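PDB 6XXW: beta-glucuronidase from Dictyoglomus thermophilum, which probably hydrolyses beta-D-glucuronides as a family 2 glycoside hydrolase, releasing glucuronic acid from its conjugates. Local coordinates for residues N295-Y300 and P593-K598; K251-G256 and G281-R286; Y300-G305 and E587-L592. All blocks are in the same frame, centred on the assembly; numbering follows the deposited sequence.

Contact 1 of 3, residues N295-Y300 and P593-K598; sequences NEKPFY and PDFWEK
Phe595 is sandwiched by two residues of 295-300. The Lys297 chain, bent at chi3 (-65°), folds across one face of its ring so that CE stands over the middle, 3.8 Å from the Phe595 centroid, while NZ makes a cation-pi contact. That ammonium also forms a salt bridge with Glu254. On the opposite face Phe299 CD1 comes in near the rim, 3.9 Å from Phe595 CE1, with the two rings set obliquely. Replacing Phe595 with an alanine would probably open a gap between Lys297 and Phe299 and leave the lysine methylenes and ammonium without their aromatic platform. Two backbone hydrogen bonds bracket the Phe299-Phe595 bridge: Trp596 N to Pro298 O at 2.8 Å and Tyr300 N to Asp594 O at 2.9 Å. This bridge and the filled sandwich beside it make up the dense part of the contact. In this way the C-terminal tail, which follows helix 580-591, is laid along the beginning of strand 297-305, at the entry to the TIM barrel of this family 2 enzyme. Past the bridge Tyr300 and Trp596 point the same way, each with CG anti to its own N (chi1 -171° in Tyr300), and meet edge-to-face: Trp596 CE3 lies over the tyrosine face, 3.8 Å from Tyr300 CG. At the edge of the tyrosine ring a water sits 2.8 Å from both Phe299 O and Trp596 O. Lys598 CG covers the middle of one indole face, and its NZ shares another water with Tyr300 OH. Tyr300 OH also bonds Glu547, and Lys598 NZ has Leu541 O as its main outside partner. Toward solvent the contact thins at the exposed Glu597, whose side chain meets Pro298 mainly through CB, 3.8 Å from Pro298 CG.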
loop_
_atom_site.group_PDB
_atom_site.type_symbol
_atom_site.label_atom_id
_atom_site.label_comp_id
_atom_site.label_asym_id
_atom_site.label_seq_id
_atom_site.Cartn_x
_atom_site.Cartn_y
_atom_site.Cartn_z
ATOM N N ASN A 295 -9.411 40.300 18.135
ATOM C CA ASN A 295 -10.002 40.779 19.383
ATOM C C ASN A 295 -8.916 41.277 20.334
ATOM O O ASN A 295 -8.935 41.011 21.542
ATOM C CB ASN A 295 -10.862 39.687 20.022
ATOM C CG ASN A 295 -12.020 39.288 19.135
ATOM O OD1 ASN A 295 -12.533 40.118 18.376
ATOM N ND2 ASN A 295 -12.441 38.025 19.216
ATOM N N GLU A 296 -7.939 41.982 19.756
ATOM C CA GLU A 296 -6.828 42.622 20.457
ATOM C C GLU A 296 -5.915 41.625 21.175
ATOM O O GLU A 296 -5.146 42.011 22.063
ATOM C CB GLU A 296 -7.336 43.690 21.434
ATOM C CG GLU A 296 -7.950 44.915 20.746
ATOM C CD GLU A 296 -7.000 45.570 19.744
ATOM O OE1 GLU A 296 -5.913 46.031 20.158
ATOM O OE2 GLU A 296 -7.332 45.621 18.538
ATOM N N LYS A 297 -5.951 40.348 20.796
ATOM C CA LYS A 297 -5.039 39.379 21.379
ATOM C C LYS A 297 -4.125 38.799 20.303
ATOM O O LYS A 297 -4.557 38.631 19.160
ATOM C CB LYS A 297 -5.810 38.244 22.071
ATOM C CG LYS A 297 -6.688 38.696 23.213
ATOM C CD LYS A 297 -7.441 37.517 23.811
ATOM C CE LYS A 297 -8.417 36.930 22.813
ATOM N NZ LYS A 297 -9.205 35.815 23.422
ATOM N N PRO A 298 -2.849 38.510 20.630
ATOM C CA PRO A 298 -1.911 37.986 19.618
ATOM C C PRO A 298 -2.214 36.569 19.153
ATOM O O PRO A 298 -1.991 35.613 19.898
ATOM C CB PRO A 298 -0.555 38.042 20.336
ATOM C CG PRO A 298 -0.891 38.034 21.793
ATOM C CD PRO A 298 -2.176 38.800 21.908
ATOM N N PHE A 299 -2.675 36.423 17.914
ATOM C CA PHE A 299 -3.027 35.123 17.351
ATOM C C PHE A 299 -1.781 34.367 16.883
ATOM O O PHE A 299 -0.772 34.969 16.503
ATOM C CB PHE A 299 -3.983 35.329 16.170
ATOM C CG PHE A 299 -4.701 34.080 15.705
ATOM C CD1 PHE A 299 -5.452 33.314 16.582
ATOM C CD2 PHE A 299 -4.660 33.709 14.367
ATOM C CE1 PHE A 299 -6.136 32.182 16.140
ATOM C CE2 PHE A 299 -5.339 32.559 13.909
ATOM C CZ PHE A 299 -6.073 31.805 14.791
ATOM N N TYR A 300 -1.864 33.033 16.904
ATOM C CA TYR A 300 -0.882 32.173 16.241
ATOM C C TYR A 300 -1.617 31.194 15.337
ATOM O O TYR A 300 -2.392 30.363 15.825
ATOM C CB TYR A 300 -0.002 31.408 17.241
ATOM C CG TYR A 300 1.141 30.689 16.538
ATOM C CD1 TYR A 300 1.029 29.347 16.150
ATOM C CD2 TYR A 300 2.314 31.369 16.214
ATOM C CE1 TYR A 300 2.077 28.706 15.483
ATOM C CE2 TYR A 300 3.357 30.747 15.555
ATOM C CZ TYR A 300 3.241 29.424 15.183
ATOM O OH TYR A 300 4.307 28.834 14.530
ATOM N N PRO A 593 -1.144 27.408 22.408
ATOM C CA PRO A 593 -2.396 28.159 22.524
ATOM C C PRO A 593 -2.722 28.875 21.221
ATOM O O PRO A 593 -1.833 29.218 20.437
ATOM C CB PRO A 593 -2.110 29.156 23.654
ATOM C CG PRO A 593 -0.633 29.381 23.593
ATOM C CD PRO A 593 -0.011 28.096 23.056
ATOM N N ASP A 594 -4.024 29.084 20.992
ATOM C CA ASP A 594 -4.461 29.889 19.853
ATOM C C ASP A 594 -3.938 31.316 19.953
ATOM O O ASP A 594 -3.621 31.945 18.935
ATOM C CB ASP A 594 -5.989 29.909 19.771
ATOM C CG ASP A 594 -6.569 28.578 19.351
ATOM O OD1 ASP A 594 -5.917 27.864 18.567
ATOM O OD2 ASP A 594 -7.680 28.250 19.809
ATOM N N PHE A 595 -3.875 31.857 21.167
ATOM C CA PHE A 595 -3.377 33.205 21.398
ATOM C C PHE A 595 -2.098 33.102 22.211
ATOM O O PHE A 595 -2.100 32.560 23.320
ATOM C CB PHE A 595 -4.430 34.069 22.087
ATOM C CG PHE A 595 -5.632 34.329 21.223
ATOM C CD1 PHE A 595 -5.633 35.380 20.314
ATOM C CD2 PHE A 595 -6.740 33.501 21.286
ATOM C CE1 PHE A 595 -6.727 35.620 19.501
ATOM C CE2 PHE A 595 -7.842 33.727 20.473
ATOM C CZ PHE A 595 -7.833 34.789 19.573
ATOM N N TRP A 596 -1.013 33.614 21.651
ATOM C CA TRP A 596 0.330 33.302 22.123
ATOM C C TRP A 596 1.186 34.531 21.868
ATOM O O TRP A 596 1.425 34.880 20.709
ATOM C CB TRP A 596 0.871 32.081 21.383
ATOM C CG TRP A 596 2.244 31.649 21.775
ATOM C CD1 TRP A 596 2.923 31.991 22.902
ATOM C CD2 TRP A 596 3.101 30.768 21.039
ATOM N NE1 TRP A 596 4.156 31.381 22.915
ATOM C CE2 TRP A 596 4.288 30.624 21.780
ATOM C CE3 TRP A 596 2.977 30.087 19.827
ATOM C CZ2 TRP A 596 5.352 29.836 21.343
ATOM C CZ3 TRP A 596 4.034 29.304 19.393
ATOM C CH2 TRP A 596 5.205 29.185 20.152
ATOM N N GLU A 597 1.616 35.208 22.929
ATOM C CA GLU A 597 2.493 36.367 22.772
ATOM C C GLU A 597 3.929 35.865 22.753
ATOM O O GLU A 597 4.522 35.610 23.804
ATOM C CB GLU A 597 2.276 37.390 23.880
ATOM C CG GLU A 597 2.931 38.730 23.563
ATOM C CD GLU A 597 2.347 39.878 24.357
ATOM O OE1 GLU A 597 1.488 39.621 25.226
ATOM O OE2 GLU A 597 2.742 41.038 24.104
ATOM N N LYS A 598 4.488 35.720 21.554
ATOM C CA LYS A 598 5.832 35.172 21.374
ATOM C C LYS A 598 6.924 36.199 21.684
ATOM O O LYS A 598 6.637 37.381 21.864
ATOM C CB LYS A 598 6.002 34.642 19.940
ATOM C CG LYS A 598 5.062 33.492 19.597
ATOM C CD LYS A 598 5.331 32.913 18.212
ATOM C CE LYS A 598 6.750 32.407 18.088
ATOM N NZ LYS A 598 7.049 31.917 16.722
HETATM O O HOH W 1 1.608 34.628 17.914
HETATM O O HOH W 2 6.334 29.222 16.380
#

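Contact 2 of 3, residues K251-G256 and G281-R286; sequences KLWEPG and GIRTVR
The indole of Trp253 meets the 281-286 segment obliquely, with Gly281 CA and Arg283 CD as its neighbours there. With CG anti to the backbone N (chi1 -175°), the ring is carried alongside Arg283, where Trp253 CE3 lies 4.1 Å from Arg283 CD and the guanidinium plane is turned 56° from the ring. Trp253 CB sits 3.9 Å from Gly281 CA; a CB on that glycine would collide with it. Arg283 donates from NE to Pro406 O and from NH2 to Val408 O, while Trp253 NE1 bonds Asp353 O. At the backbone, Trp253 N donates to Ile282 O at 2.9 Å, and Leu252 CA adds a CA-H...O contact to the same oxygen. One water links Lys251 O to Ile282 N. Leu252 CD2 packs on Ile282 CG2 at 3.6 Å, the two side chains crossing nearly at right angles. These residues lie where the beta-sandwich domain typical of family 2 hands over to the TIM barrel. A single direct backbone bond, one water and a small apolar patch join the two segments, whereas the polar ends of Trp253 and Arg283 donate to carbonyls of the barrel, a chemistry consistent with a junction held partly through the neighbouring domain.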
loop_
_atom_site.group_PDB
_atom_site.type_symbol
_atom_site.label_atom_id
_atom_site.label_comp_id
_atom_site.label_asym_id
_atom_site.label_seq_id
_atom_site.Cartn_x
_atom_site.Cartn_y
_atom_site.Cartn_z
ATOM N N LYS A 251 -20.563 38.418 23.351
ATOM C CA LYS A 251 -19.727 37.231 23.261
ATOM C C LYS A 251 -19.032 37.274 21.904
ATOM O O LYS A 251 -19.694 37.236 20.858
ATOM C CB LYS A 251 -20.550 35.950 23.430
ATOM C CG LYS A 251 -21.374 35.881 24.728
ATOM C CD LYS A 251 -22.797 36.358 24.490
ATOM C CE LYS A 251 -23.582 36.533 25.790
ATOM N NZ LYS A 251 -25.055 36.607 25.536
ATOM N N LEU A 252 -17.710 37.391 21.922
ATOM C CA LEU A 252 -16.948 37.583 20.696
ATOM C C LEU A 252 -16.691 36.260 19.980
ATOM O O LEU A 252 -16.523 35.207 20.602
ATOM C CB LEU A 252 -15.609 38.260 20.999
ATOM C CG LEU A 252 -15.669 39.558 21.802
ATOM C CD1 LEU A 252 -14.287 40.197 21.887
ATOM C CD2 LEU A 252 -16.689 40.512 21.176
ATOM N N TRP A 253 -16.657 36.336 18.653
ATOM C CA TRP A 253 -16.262 35.212 17.820
ATOM C C TRP A 253 -14.740 35.126 17.764
ATOM O O TRP A 253 -14.060 36.136 17.559
ATOM C CB TRP A 253 -16.846 35.385 16.414
ATOM C CG TRP A 253 -16.614 34.233 15.486
ATOM C CD1 TRP A 253 -17.510 33.240 15.168
ATOM C CD2 TRP A 253 -15.425 33.962 14.725
ATOM N NE1 TRP A 253 -16.939 32.362 14.269
ATOM C CE2 TRP A 253 -15.662 32.779 13.985
ATOM C CE3 TRP A 253 -14.173 34.591 14.612
ATOM C CZ2 TRP A 253 -14.699 32.221 13.134
ATOM C CZ3 TRP A 253 -13.216 34.033 13.772
ATOM C CH2 TRP A 253 -13.483 32.859 13.048
ATOM N N GLU A 254 -14.202 33.924 17.940
ATOM C CA GLU A 254 -12.780 33.698 17.722
ATOM C C GLU A 254 -12.547 32.195 17.638
ATOM O O GLU A 254 -13.423 31.412 18.018
ATOM C CB GLU A 254 -11.923 34.331 18.835
ATOM C CG GLU A 254 -12.249 33.934 20.277
ATOM C CD GLU A 254 -11.437 34.752 21.302
ATOM O OE1 GLU A 254 -11.344 35.994 21.153
ATOM O OE2 GLU A 254 -10.882 34.151 22.248
ATOM N N PRO A 255 -11.413 31.767 17.095
ATOM C CA PRO A 255 -11.060 30.345 17.183
ATOM C C PRO A 255 -11.063 29.898 18.632
ATOM O O PRO A 255 -10.493 30.562 19.507
ATOM C CB PRO A 255 -9.661 30.291 16.571
ATOM C CG PRO A 255 -9.631 31.433 15.634
ATOM C CD PRO A 255 -10.455 32.523 16.274
ATOM N N GLY A 256 -11.728 28.771 18.887
ATOM C CA GLY A 256 -11.925 28.271 20.231
ATOM C C GLY A 256 -13.166 28.790 20.923
ATOM O O GLY A 256 -13.509 28.292 22.005
ATOM N N GLY A 281 -20.594 37.087 13.246
ATOM C CA GLY A 281 -19.736 37.002 14.417
ATOM C C GLY A 281 -19.105 38.345 14.713
ATOM O O GLY A 281 -18.762 39.099 13.801
ATOM N N ILE A 282 -18.969 38.645 15.997
ATOM C CA ILE A 282 -18.409 39.912 16.451
ATOM C C ILE A 282 -16.927 39.694 16.743
ATOM O O ILE A 282 -16.565 39.037 17.726
ATOM C CB ILE A 282 -19.153 40.444 17.687
ATOM C CG1 ILE A 282 -20.602 40.805 17.337
ATOM C CG2 ILE A 282 -18.423 41.652 18.271
ATOM C CD1 ILE A 282 -21.469 41.083 18.568
ATOM N N ARG A 283 -16.057 40.238 15.890
ATOM C CA ARG A 283 -14.622 40.166 16.128
ATOM C C ARG A 283 -13.919 41.278 15.361
ATOM O O ARG A 283 -14.416 41.763 14.342
ATOM C CB ARG A 283 -14.041 38.805 15.722
ATOM C CG ARG A 283 -13.337 38.794 14.356
ATOM C CD ARG A 283 -14.347 38.508 13.283
ATOM N NE ARG A 283 -13.797 38.449 11.922
ATOM C CZ ARG A 283 -13.556 39.510 11.153
ATOM N NH1 ARG A 283 -13.765 40.740 11.616
ATOM N NH2 ARG A 283 -13.116 39.339 9.911
ATOM N N THR A 284 -12.737 41.653 15.849
ATOM C CA THR A 284 -11.872 42.595 15.152
ATOM C C THR A 284 -10.590 41.896 14.732
ATOM O O THR A 284 -10.147 40.936 15.374
ATOM C CB THR A 284 -11.512 43.809 16.018
ATOM O OG1 THR A 284 -10.805 43.364 17.182
ATOM C CG2 THR A 284 -12.772 44.558 16.438
ATOM N N VAL A 285 -9.988 42.395 13.659
ATOM C CA VAL A 285 -8.697 41.901 13.198
ATOM C C VAL A 285 -7.814 43.097 12.861
ATOM O O VAL A 285 -8.265 44.062 12.233
ATOM C CB VAL A 285 -8.852 40.929 12.007
ATOM C CG1 VAL A 285 -9.621 41.570 10.871
ATOM C CG2 VAL A 285 -7.485 40.464 11.521
ATOM N N ARG A 286 -6.554 43.032 13.285
ATOM C CA ARG A 286 -5.643 44.162 13.168
ATOM C C ARG A 286 -4.207 43.654 13.225
ATOM O O ARG A 286 -3.888 42.782 14.036
ATOM C CB ARG A 286 -5.912 45.155 14.306
ATOM C CG ARG A 286 -5.174 46.449 14.229
ATOM C CD ARG A 286 -5.797 47.441 15.188
ATOM N NE ARG A 286 -5.457 47.167 16.581
ATOM C CZ ARG A 286 -4.299 47.504 17.142
ATOM N NH1 ARG A 286 -3.363 48.116 16.424
ATOM N NH2 ARG A 286 -4.077 47.236 18.420
HETATM O O HOH W 3 -19.986 36.845 18.082
#

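Contact 3 of 3, residues Y300-G305 and E587-L592; sequences YFKGFG and ERWSKL
Tyr300 CE1 touches Leu592 CD1 at 4.1 Å, while the Arg588 guanidinium stands nearly perpendicular to the tyrosine ring. The two polar ends share an acceptor, Glu547, and Arg588 also pairs with Asp539. Lys302 comes next and carries the contact. Its side chain slides past Trp589 in the opposite direction, laying CB over the five-membered ring, 3.8 Å from its centroid and close to the ring normal. The chain then bends at chi3 (-49°), bringing NZ to the end of the helix, where it donates to Leu592 O at 2.7 Å and to Trp589 O at 3.2 Å, tilted from both carbonyl planes. A weak, long ion pair with Asp594 adds to this grip, so the buried ammonium is held chiefly by main-chain oxygens at the C-terminal end of helix 580-591, where the helix dipole would probably favour its charge. Gly303 has no side chain, and the far end of the indole settles against its backbone, with Trp589 CH2 3.6 Å from Gly303 N. At Phe304 the edge of Trp589 is directed at the phenylalanine face in an offset edge-to-face pair, planes at 73°, with Phe304 CE2 3.7 Å from Trp589 CZ3. Trp589 NE1 bonds Glu547, and Ile332 of helix 319-332 packs on both Trp589 and Phe304. Strand 301-305 and helix 587-591 run in broadly opposite directions, 143° between their axes, which come within 10.2 Å at closest approach, as expected where the last helix of a TIM barrel packs on the outside of its first strand.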
loop_
_atom_site.group_PDB
_atom_site.type_symbol
_atom_site.label_atom_id
_atom_site.label_comp_id
_atom_site.label_asym_id
_atom_site.label_seq_id
_atom_site.Cartn_x
_atom_site.Cartn_y
_atom_site.Cartn_z
ATOM N N TYR A 300 -1.864 33.033 16.904
ATOM C CA TYR A 300 -0.882 32.173 16.241
ATOM C C TYR A 300 -1.617 31.194 15.337
ATOM O O TYR A 300 -2.392 30.363 15.825
ATOM C CB TYR A 300 -0.002 31.408 17.241
ATOM C CG TYR A 300 1.141 30.689 16.538
ATOM C CD1 TYR A 300 1.029 29.347 16.150
ATOM C CD2 TYR A 300 2.314 31.369 16.214
ATOM C CE1 TYR A 300 2.077 28.706 15.483
ATOM C CE2 TYR A 300 3.357 30.747 15.555
ATOM C CZ TYR A 300 3.241 29.424 15.183
ATOM O OH TYR A 300 4.307 28.834 14.530
ATOM N N PHE A 301 -1.377 31.289 14.027
ATOM C CA PHE A 301 -2.034 30.395 13.076
ATOM C C PHE A 301 -1.466 28.991 13.192
ATOM O O PHE A 301 -0.254 28.794 13.083
ATOM C CB PHE A 301 -1.835 30.854 11.628
ATOM C CG PHE A 301 -2.516 32.127 11.281
ATOM C CD1 PHE A 301 -1.954 33.347 11.631
ATOM C CD2 PHE A 301 -3.702 32.114 10.568
ATOM C CE1 PHE A 301 -2.582 34.542 11.292
ATOM C CE2 PHE A 301 -4.334 33.315 10.222
ATOM C CZ PHE A 301 -3.762 34.517 10.584
ATOM N N LYS A 302 -2.372 28.039 13.309
ATOM C CA LYS A 302 -2.015 26.611 13.286
ATOM C C LYS A 302 -2.906 25.983 12.219
ATOM O O LYS A 302 -4.061 25.940 12.428
ATOM C CB LYS A 302 -2.247 25.963 14.651
ATOM C CG LYS A 302 -1.389 26.480 15.783
ATOM C CD LYS A 302 -1.762 25.933 17.121
ATOM C CE LYS A 302 -3.230 26.002 17.443
ATOM N NZ LYS A 302 -3.509 25.515 18.804
ATOM N N GLY A 303 -2.339 25.532 11.109
ATOM C CA GLY A 303 -3.259 25.010 10.100
ATOM C C GLY A 303 -2.636 24.550 8.811
ATOM O O GLY A 303 -1.546 24.093 8.811
ATOM N N PHE A 304 -3.553 24.795 7.711
ATOM C CA PHE A 304 -3.189 24.130 6.463
ATOM C C PHE A 304 -3.411 25.019 5.259
ATOM O O PHE A 304 -4.038 26.015 5.356
ATOM C CB PHE A 304 -3.983 22.832 6.305
ATOM C CG PHE A 304 -3.681 21.804 7.358
ATOM C CD1 PHE A 304 -2.585 20.967 7.235
ATOM C CD2 PHE A 304 -4.494 21.675 8.471
ATOM C CE1 PHE A 304 -2.304 20.023 8.204
ATOM C CE2 PHE A 304 -4.219 20.730 9.442
ATOM C CZ PHE A 304 -3.122 19.903 9.308
ATOM N N GLY A 305 -2.789 24.747 4.172
ATOM C CA GLY A 305 -3.313 25.101 2.857
ATOM C C GLY A 305 -4.211 23.938 2.458
ATOM O O GLY A 305 -3.804 22.793 2.670
ATOM N N GLU A 587 -0.274 16.486 18.549
ATOM C CA GLU A 587 0.379 16.602 19.846
ATOM C C GLU A 587 1.004 17.980 20.028
ATOM O O GLU A 587 0.858 18.594 21.092
ATOM C CB GLU A 587 1.426 15.501 20.013
ATOM C CG GLU A 587 1.771 15.237 21.475
ATOM C CD GLU A 587 3.231 14.882 21.681
ATOM O OE1 GLU A 587 3.778 15.201 22.759
ATOM O OE2 GLU A 587 3.832 14.279 20.765
ATOM N N ARG A 588 1.702 18.485 19.002
ATOM C CA ARG A 588 2.242 19.840 19.071
ATOM C C ARG A 588 1.129 20.857 19.291
ATOM O O ARG A 588 1.159 21.641 20.248
ATOM C CB ARG A 588 3.011 20.164 17.789
ATOM C CG ARG A 588 3.410 21.634 17.640
ATOM C CD ARG A 588 4.360 21.846 16.460
ATOM N NE ARG A 588 4.593 23.267 16.164
ATOM C CZ ARG A 588 5.435 24.057 16.828
ATOM N NH1 ARG A 588 6.153 23.571 17.847
ATOM N NH2 ARG A 588 5.559 25.336 16.481
ATOM N N TRP A 589 0.117 20.844 18.421
ATOM C CA TRP A 589 -0.891 21.896 18.457
ATOM C C TRP A 589 -1.790 21.807 19.685
ATOM O O TRP A 589 -2.399 22.813 20.060
ATOM C CB TRP A 589 -1.720 21.856 17.179
ATOM C CG TRP A 589 -0.962 22.330 15.962
ATOM C CD1 TRP A 589 0.215 23.024 15.936
ATOM C CD2 TRP A 589 -1.347 22.138 14.601
ATOM N NE1 TRP A 589 0.586 23.281 14.626
ATOM C CE2 TRP A 589 -0.366 22.748 13.793
ATOM C CE3 TRP A 589 -2.439 21.516 13.985
ATOM C CZ2 TRP A 589 -0.439 22.742 12.400
ATOM C CZ3 TRP A 589 -2.510 21.511 12.603
ATOM C CH2 TRP A 589 -1.522 22.128 11.828
ATOM N N SER A 590 -1.880 20.640 20.333
ATOM C CA SER A 590 -2.608 20.580 21.598
ATOM C C SER A 590 -1.881 21.330 22.706
ATOM O O SER A 590 -2.493 21.663 23.727
ATOM C CB SER A 590 -2.825 19.126 22.019
ATOM O OG SER A 590 -1.620 18.587 22.542
ATOM N N LYS A 591 -0.589 21.593 22.529
ATOM C CA LYS A 591 0.225 22.307 23.501
ATOM C C LYS A 591 0.370 23.782 23.180
ATOM O O LYS A 591 0.815 24.547 24.043
ATOM C CB LYS A 591 1.629 21.701 23.571
ATOM C CG LYS A 591 1.721 20.331 24.216
ATOM C CD LYS A 591 3.178 19.878 24.250
ATOM C CE LYS A 591 3.411 18.644 23.401
ATOM N NZ LYS A 591 4.865 18.310 23.293
ATOM N N LEU A 592 0.060 24.184 21.962
ATOM C CA LEU A 592 0.205 25.564 21.522
ATOM C C LEU A 592 -1.111 26.289 21.691
ATOM O O LEU A 592 -2.130 25.833 21.149
ATOM C CB LEU A 592 0.629 25.620 20.057
ATOM C CG LEU A 592 2.044 25.211 19.653
ATOM C CD1 LEU A 592 2.301 25.712 18.240
ATOM C CD2 LEU A 592 3.092 25.751 20.637
#

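From the N terminus, contact 2 comes first, closing a short excursion made largely of strand between 251-256 and 281-286 just before the chain enters the barrel. Strand 297-305 then opens contacts 1 and 3, which take in nearly the whole TIM barrel. Contact 3 closes first on the return, at helix 580-591, and contact 1 closes after it with the C-terminal tail, so contact 3 nests within contact 1, and the two share Tyr300. Contact 2 lies in series with both. Salt bridges from Lys297 to Glu254 and from Glu296 to Arg286 join contacts 1 and 2, tying the sandwich domain, first barrel strand and tail together.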